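Local structure of NADP-dependent 2-hydroxyacid dehydrogenase (Rhizobium etli, 4XCV) at residues G18-L23 / S32-D37; V92-R97 / A286-N291. The protein binds NADPH and probably catalyses the NADP-dependent interconversion of 2-hydroxy acids and 2-oxo acids, as a member of the D-isomer specific 2-hydroxyacid dehydrogenase family. One frame throughout, in Å; residues are numbered along the deposited sequence. Where two conformers were deposited one is given.

Contact 1: G18-L23 / S32-D37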
loop_
_atom_site.group_PDB
_atom_site.type_symbol
_atom_site.label_atom_id
_atom_site.label_comp_id
_atom_site.label_asym_id
_atom_site.label_seq_id
_atom_site.Cartn_x
_atom_site.Cartn_y
_atom_site.Cartn_z
ATOM N N GLY A 18 5.714 0.869 -32.530
ATOM C CA GLY A 18 4.599 0.454 -31.700
ATOM C C GLY A 18 3.262 0.959 -32.213
ATOM O O GLY A 18 2.260 0.235 -32.247
ATOM N N VAL A 19 3.241 2.226 -32.604
ATOM C CA VAL A 19 2.019 2.838 -33.130
ATOM C C VAL A 19 1.611 2.151 -34.431
ATOM O O VAL A 19 0.438 1.854 -34.625
ATOM C CB VAL A 19 2.212 4.340 -33.383
ATOM C CG1 VAL A 19 1.030 4.945 -34.146
ATOM C CG2 VAL A 19 2.359 5.063 -32.062
ATOM N N ASP A 20 2.563 1.897 -35.313
ATOM C CA ASP A 20 2.286 1.164 -36.536
ATOM C C ASP A 20 1.590 -0.159 -36.249
ATOM O O ASP A 20 0.660 -0.539 -36.931
ATOM C CB ASP A 20 3.571 0.848 -37.299
ATOM C CG ASP A 20 4.106 2.022 -38.059
ATOM O OD1 ASP A 20 3.321 2.951 -38.330
ATOM O OD2 ASP A 20 5.326 2.003 -38.401
ATOM N N ARG A 21 2.074 -0.904 -35.252
ATOM C CA ARG A 21 1.500 -2.188 -34.915
ATOM C C ARG A 21 0.090 -2.097 -34.393
ATOM O O ARG A 21 -0.793 -2.827 -34.856
ATOM C CB ARG A 21 2.375 -2.923 -33.875
ATOM C CG ARG A 21 1.907 -4.352 -33.586
ATOM C CD ARG A 21 2.807 -5.091 -32.615
ATOM N NE ARG A 21 4.138 -5.151 -33.177
ATOM C CZ ARG A 21 5.166 -4.474 -32.695
ATOM N NH1 ARG A 21 5.001 -3.706 -31.630
ATOM N NH2 ARG A 21 6.345 -4.564 -33.286
ATOM N N VAL A 22 -0.177 -1.208 -33.440
ATOM C CA VAL A 22 -1.546 -1.035 -32.934
ATOM C C VAL A 22 -2.479 -0.640 -34.033
ATOM O O VAL A 22 -3.604 -1.104 -34.110
ATOM C CB VAL A 22 -1.656 0.040 -31.806
ATOM C CG1 VAL A 22 -3.091 0.138 -31.279
ATOM C CG2 VAL A 22 -0.710 -0.273 -30.679
ATOM N N LEU A 23 -2.017 0.235 -34.920
ATOM C CA LEU A 23 -2.915 0.696 -35.947
ATOM C C LEU A 23 -3.351 -0.388 -36.909
ATOM O O LEU A 23 -4.326 -0.215 -37.631
ATOM C CB LEU A 23 -2.339 1.885 -36.702
ATOM C CG LEU A 23 -2.267 3.171 -35.895
ATOM C CD1 LEU A 23 -1.578 4.205 -36.754
ATOM C CD2 LEU A 23 -3.644 3.622 -35.429
ATOM N N SER A 32 -6.857 4.372 -40.678
ATOM C CA SER A 32 -6.160 5.502 -40.103
ATOM C C SER A 32 -5.187 6.084 -41.082
ATOM O O SER A 32 -4.732 5.435 -42.046
ATOM C CB SER A 32 -5.441 5.117 -38.807
ATOM O OG SER A 32 -4.599 4.016 -39.001
ATOM N N ILE A 33 -4.820 7.330 -40.804
ATOM C CA ILE A 33 -3.770 8.078 -41.529
ATOM C C ILE A 33 -2.660 8.344 -40.517
ATOM O O ILE A 33 -2.802 9.225 -39.641
ATOM C CB ILE A 33 -4.262 9.412 -42.098
ATOM C CG1 ILE A 33 -5.442 9.182 -43.013
ATOM C CG2 ILE A 33 -3.120 10.085 -42.874
ATOM C CD1 ILE A 33 -6.056 10.432 -43.598
ATOM N N ASN A 34 -1.577 7.584 -40.595
ATOM C CA ASN A 34 -0.480 7.748 -39.666
ATOM C C ASN A 34 0.461 8.820 -40.224
ATOM O O ASN A 34 1.153 8.582 -41.217
ATOM C CB ASN A 34 0.239 6.431 -39.455
ATOM C CG ASN A 34 1.344 6.536 -38.441
ATOM O OD1 ASN A 34 1.652 7.615 -37.935
ATOM N ND2 ASN A 34 1.932 5.382 -38.118
ATOM N N LEU A 35 0.501 9.991 -39.594
ATOM C CA LEU A 35 1.347 11.088 -40.080
ATOM C C LEU A 35 2.841 10.785 -39.955
ATOM O O LEU A 35 3.652 11.522 -40.580
ATOM C CB LEU A 35 1.018 12.391 -39.372
ATOM C CG LEU A 35 -0.114 13.180 -40.048
ATOM C CD1 LEU A 35 -0.307 14.551 -39.442
ATOM C CD2 LEU A 35 0.165 13.400 -41.526
ATOM N N ALA A 36 3.244 9.736 -39.228
ATOM C CA ALA A 36 4.671 9.336 -39.221
ATOM C C ALA A 36 5.125 8.694 -40.534
ATOM O O ALA A 36 6.339 8.564 -40.803
ATOM C CB ALA A 36 4.941 8.385 -38.067
ATOM N N ASP A 37 4.194 8.275 -41.358
ATOM C CA ASP A 37 4.499 7.570 -42.599
ATOM C C ASP A 37 4.806 8.614 -43.669
ATOM O O ASP A 37 3.935 9.426 -43.987
ATOM C CB ASP A 37 3.271 6.745 -43.019
ATOM C CG ASP A 37 3.519 5.859 -44.231
ATOM O OD1 ASP A 37 4.480 6.092 -44.975
ATOM O OD2 ASP A 37 2.653 4.978 -44.472
HETATM O O HOH W 1 -5.925 1.820 -38.283
#
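Segment 18-23 of helix 16-23 runs antiparallel to strand 32-34, at 169° between their directions and 10.3 Å between the short axes, with L23 nearest S32 and D20 nearest N34 by CA position. At that spacing no backbone bond joins them, and side chains fill the interval. L23 bears on both strand residues that point to the helix. Both its methyls rest against S32 OG, L23 CD2 at 3.7 Å, and L23 CD1 also reaches N34 CB, 3.9 Å away. N34 crosses L23 at about a right angle; with CG anti to the backbone N (chi1 -177°), its amide extends out to the helix. There N34 ND2 comes 2.8 Å from D20 OD1, the carboxylate and amide planes standing 66° apart, and V19 CG1 packs more loosely, 4.1 Å from N34 ND2. The other end of the amide turns back on its own chain: N34 OD1 accepts from A36 N at 3.0 Å, the donor lying above the carbonyl plane, which makes an Asx turn inside the type I beta turn N34-D37. At L23, the last residue of the segment, water 1 donates to L23 O and accepts from S32 OG, each bond 2.7 Å long. These elements belong to the beta-alpha-beta unit of strand 8-12, helix 16-23 and strand 32-34, where V19 also touches I12. The chemistry is thus mixed: leucine methyls pack beside polar groups, a water links helix carbonyl to serine hydroxyl, and the Asx bond restrains the amide whose ND2 lies beside D20 OD1.

Contact 2: V92-R97 / A286-N291. With NDP (NADPH dihydro-nicotinamide-adenine-dinucleotide phosphate), chain B.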
loop_
_atom_site.group_PDB
_atom_site.type_symbol
_atom_site.label_atom_id
_atom_site.label_comp_id
_atom_site.label_asym_id
_atom_site.label_seq_id
_atom_site.Cartn_x
_atom_site.Cartn_y
_atom_site.Cartn_z
ATOM N N VAL A 92 -11.069 15.966 -26.542
ATOM C CA VAL A 92 -11.350 14.856 -25.627
ATOM C C VAL A 92 -10.044 14.359 -25.041
ATOM O O VAL A 92 -9.131 13.996 -25.789
ATOM C CB VAL A 92 -12.084 13.701 -26.382
ATOM C CG1 VAL A 92 -12.275 12.460 -25.530
ATOM C CG2 VAL A 92 -13.410 14.171 -26.890
ATOM N N ARG A 93 -9.930 14.322 -23.714
ATOM C CA ARG A 93 -8.711 13.790 -23.122
ATOM C C ARG A 93 -8.774 12.299 -22.950
ATOM O O ARG A 93 -9.830 11.690 -22.968
ATOM C CB ARG A 93 -8.353 14.508 -21.833
ATOM C CG ARG A 93 -9.253 14.158 -20.731
ATOM C CD ARG A 93 -8.951 15.100 -19.559
ATOM N NE ARG A 93 -9.470 14.566 -18.367
ATOM C CZ ARG A 93 -8.752 13.864 -17.491
ATOM N NH1 ARG A 93 -7.438 13.606 -17.634
ATOM N NH2 ARG A 93 -9.376 13.409 -16.463
ATOM N N PHE A 94 -7.603 11.689 -22.912
ATOM C CA PHE A 94 -7.489 10.290 -22.817
ATOM C C PHE A 94 -7.628 9.937 -21.378
ATOM O O PHE A 94 -6.736 10.245 -20.584
ATOM C CB PHE A 94 -6.160 9.825 -23.389
ATOM C CG PHE A 94 -5.905 8.364 -23.210
ATOM C CD1 PHE A 94 -6.937 7.409 -23.154
ATOM C CD2 PHE A 94 -4.604 7.915 -23.155
ATOM C CE1 PHE A 94 -6.683 6.095 -22.957
ATOM C CE2 PHE A 94 -4.349 6.555 -23.039
ATOM C CZ PHE A 94 -5.395 5.657 -22.934
ATOM N N VAL A 95 -8.768 9.372 -21.008
ATOM C CA VAL A 95 -9.011 8.847 -19.717
ATOM C C VAL A 95 -9.113 7.352 -19.869
ATOM O O VAL A 95 -10.107 6.778 -20.385
ATOM C CB VAL A 95 -10.265 9.452 -19.023
ATOM C CG1 VAL A 95 -10.551 8.751 -17.713
ATOM C CG2 VAL A 95 -10.037 10.923 -18.772
ATOM N N ASP A 96 -7.976 6.749 -19.552
ATOM C CA ASP A 96 -7.893 5.303 -19.582
ATOM C C ASP A 96 -8.616 4.843 -18.312
ATOM O O ASP A 96 -8.073 4.840 -17.167
ATOM C CB ASP A 96 -6.448 4.891 -19.638
ATOM C CG ASP A 96 -6.262 3.393 -19.739
ATOM O OD1 ASP A 96 -7.249 2.655 -19.540
ATOM O OD2 ASP A 96 -5.099 2.978 -19.974
ATOM N N ARG A 97 -9.848 4.454 -18.503
ATOM C CA ARG A 97 -10.710 3.961 -17.412
ATOM C C ARG A 97 -10.080 2.868 -16.608
ATOM O O ARG A 97 -10.332 2.764 -15.383
ATOM C CB ARG A 97 -12.079 3.517 -18.000
ATOM N N ALA A 286 1.352 5.114 -13.830
ATOM C CA ALA A 286 0.099 4.815 -14.482
ATOM C C ALA A 286 0.293 5.101 -15.981
ATOM O O ALA A 286 -0.142 6.092 -16.464
ATOM C CB ALA A 286 -1.034 5.655 -13.903
ATOM N N VAL A 287 1.032 4.256 -16.643
ATOM C CA VAL A 287 1.236 4.354 -18.085
ATOM C C VAL A 287 0.295 3.366 -18.730
ATOM O O VAL A 287 0.188 2.201 -18.311
ATOM C CB VAL A 287 2.705 4.022 -18.460
ATOM C CG1 VAL A 287 2.874 3.763 -19.966
ATOM C CG2 VAL A 287 3.638 5.124 -17.979
ATOM N N SER A 288 -0.415 3.816 -19.757
ATOM C CA SER A 288 -1.421 2.987 -20.448
ATOM C C SER A 288 -0.832 1.840 -21.275
ATOM O O SER A 288 0.163 2.033 -21.955
ATOM C CB SER A 288 -2.263 3.873 -21.374
ATOM O OG SER A 288 -3.182 4.644 -20.608
ATOM N N GLU A 289 -1.487 0.682 -21.251
ATOM C CA GLU A 289 -1.203 -0.377 -22.239
ATOM C C GLU A 289 -1.494 0.207 -23.646
ATOM O O GLU A 289 -2.470 0.932 -23.824
ATOM C CB GLU A 289 -2.072 -1.591 -21.892
ATOM C CG GLU A 289 -1.951 -2.810 -22.776
ATOM C CD GLU A 289 -2.932 -2.772 -23.925
ATOM O OE1 GLU A 289 -4.181 -2.766 -23.678
ATOM O OE2 GLU A 289 -2.432 -2.751 -25.065
ATOM N N GLU A 290 -0.626 -0.090 -24.619
ATOM C CA GLU A 290 -0.626 0.618 -25.925
ATOM C C GLU A 290 -1.951 0.697 -26.745
ATOM O O GLU A 290 -2.125 1.630 -27.499
ATOM C CB GLU A 290 0.506 0.076 -26.819
ATOM C CG GLU A 290 0.369 -1.393 -27.212
ATOM C CD GLU A 290 1.486 -1.856 -28.143
ATOM O OE1 GLU A 290 2.470 -1.111 -28.336
ATOM O OE2 GLU A 290 1.369 -2.958 -28.706
ATOM N N ASN A 291 -2.846 -0.272 -26.578
ATOM C CA ASN A 291 -4.148 -0.328 -27.238
ATOM C C ASN A 291 -5.227 0.465 -26.556
ATOM O O ASN A 291 -6.265 0.737 -27.164
ATOM C CB ASN A 291 -4.654 -1.752 -27.294
ATOM C CG ASN A 291 -3.862 -2.597 -28.243
ATOM O OD1 ASN A 291 -4.129 -2.584 -29.416
ATOM N ND2 ASN A 291 -2.902 -3.349 -27.739
HETATM P PA NDP B . -9.297 15.740 -13.834
HETATM O O1A NDP B . -10.370 14.701 -13.726
HETATM O O2A NDP B . -9.365 16.806 -14.909
HETATM O O5B NDP B . -9.192 16.441 -12.400
HETATM C C5B NDP B . -8.346 17.585 -12.244
HETATM C C4B NDP B . -8.513 18.070 -10.824
HETATM O O4B NDP B . -7.580 19.126 -10.613
HETATM C C3B NDP B . -9.899 18.611 -10.563
HETATM O O3B NDP B . -10.319 18.282 -9.224
HETATM C C2B NDP B . -9.661 20.090 -10.707
HETATM O O2B NDP B . -10.577 20.939 -9.962
HETATM C C1B NDP B . -8.266 20.227 -10.099
HETATM N N9A NDP B . -7.589 21.468 -10.479
HETATM C C8A NDP B . -7.279 21.830 -11.739
HETATM N N7A NDP B . -6.750 23.093 -11.722
HETATM C C5A NDP B . -6.787 23.508 -10.420
HETATM C C6A NDP B . -6.464 24.705 -9.782
HETATM N N6A NDP B . -5.925 25.726 -10.450
HETATM N N1A NDP B . -6.659 24.785 -8.461
HETATM C C2A NDP B . -7.172 23.744 -7.770
HETATM N N3A NDP B . -7.520 22.566 -8.315
HETATM C C4A NDP B . -7.303 22.494 -9.646
HETATM O O3 NDP B . -7.859 15.037 -13.990
HETATM P PN NDP B . -7.395 13.558 -13.564
HETATM O O1N NDP B . -7.749 13.384 -12.125
HETATM O O2N NDP B . -7.914 12.559 -14.483
HETATM O O5D NDP B . -5.838 13.659 -13.801
HETATM C C5D NDP B . -5.060 14.668 -13.142
HETATM C C4D NDP B . -3.724 14.761 -13.889
HETATM O O4D NDP B . -2.941 13.603 -13.637
HETATM C C3D NDP B . -3.819 14.802 -15.389
HETATM O O3D NDP B . -4.081 16.135 -15.864
HETATM C C2D NDP B . -2.472 14.272 -15.855
HETATM O O2D NDP B . -1.578 15.383 -16.104
HETATM C C1D NDP B . -1.943 13.525 -14.664
HETATM N N1N NDP B . -1.675 12.099 -14.871
HETATM C C2N NDP B . -0.456 11.566 -14.542
HETATM C C3N NDP B . -0.149 10.277 -14.816
HETATM C C7N NDP B . 1.107 9.679 -14.443
HETATM O O7N NDP B . 1.433 8.631 -15.050
HETATM N N7N NDP B . 1.894 10.157 -13.496
HETATM C C4N NDP B . -1.167 9.387 -15.413
HETATM C C5N NDP B . -2.428 10.053 -15.682
HETATM C C6N NDP B . -2.674 11.326 -15.464
HETATM P P2B NDP B . -12.167 20.861 -10.266
HETATM O O1X NDP B . -12.753 22.023 -9.533
HETATM O O2X NDP B . -12.303 20.961 -11.776
HETATM O O3X NDP B . -12.626 19.536 -9.811
HETATM O O HOH W 2 -4.164 0.699 -19.902
#
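The flat F94 ring meets S288 obliquely, F94 CE2 lying 3.3 Å from S288 OG. The R93 guanidinium, in one of its two conformers, has V95 CG2 over the centre of one face, 3.4 Å above the plane, and NADPH O2A over the other, offset toward the rim; cofactor O2N lies in plane at its edge. There R93 NH2 donates to NADPH O2N at 2.6 Å, with a weak second bond from NH1. S288 OG donates to D96 OD2 at 2.6 Å, arriving at the anti lone pair of OD2. A trans first torsion (chi1 -177°) swings the D96 carboxylate toward segment 286-291. Water 2 donates to the same OD2 and accepts from E289 N, while D96 OD1 accepts from S98 N. An alanine in place of D96 would probably leave the S288 hydroxyl without its acceptor and water 2 without the carboxylate it donates to. E289 OE2 accepts from N291 N, a capping bond that comes from above the carboxylate plane, and on its syn lone pair from N291 ND2. With R93 on the pyrophosphate and A286 CB 4.0 Å from NADPH C4N, these loops form part of the cofactor pocket in the interdomain cleft characteristic of D-2-hydroxyacid dehydrogenases.

Contact 1 closes before contact 2 opens along the chain, and their centres lie about 17 Å apart on the same side of the chain's centre. Both bear on the five-stranded parallel sheet, at opposite ends of its order: strand 32-34 is one outermost strand, and segment 92-97 continues from the other, 91-92. Segment 286-291 follows the last strand of the seven-stranded sheet and returns the chain to the first domain through helix 292-305. The contacts meet where V22, in one of its two conformers, packs against N291 and E290. Separately, L23 on F294 brings helix 16-23 against helix 292-305. Helix 16-23 thus touches the returning connection whose beginning, at A286, borders the NADPH pocket.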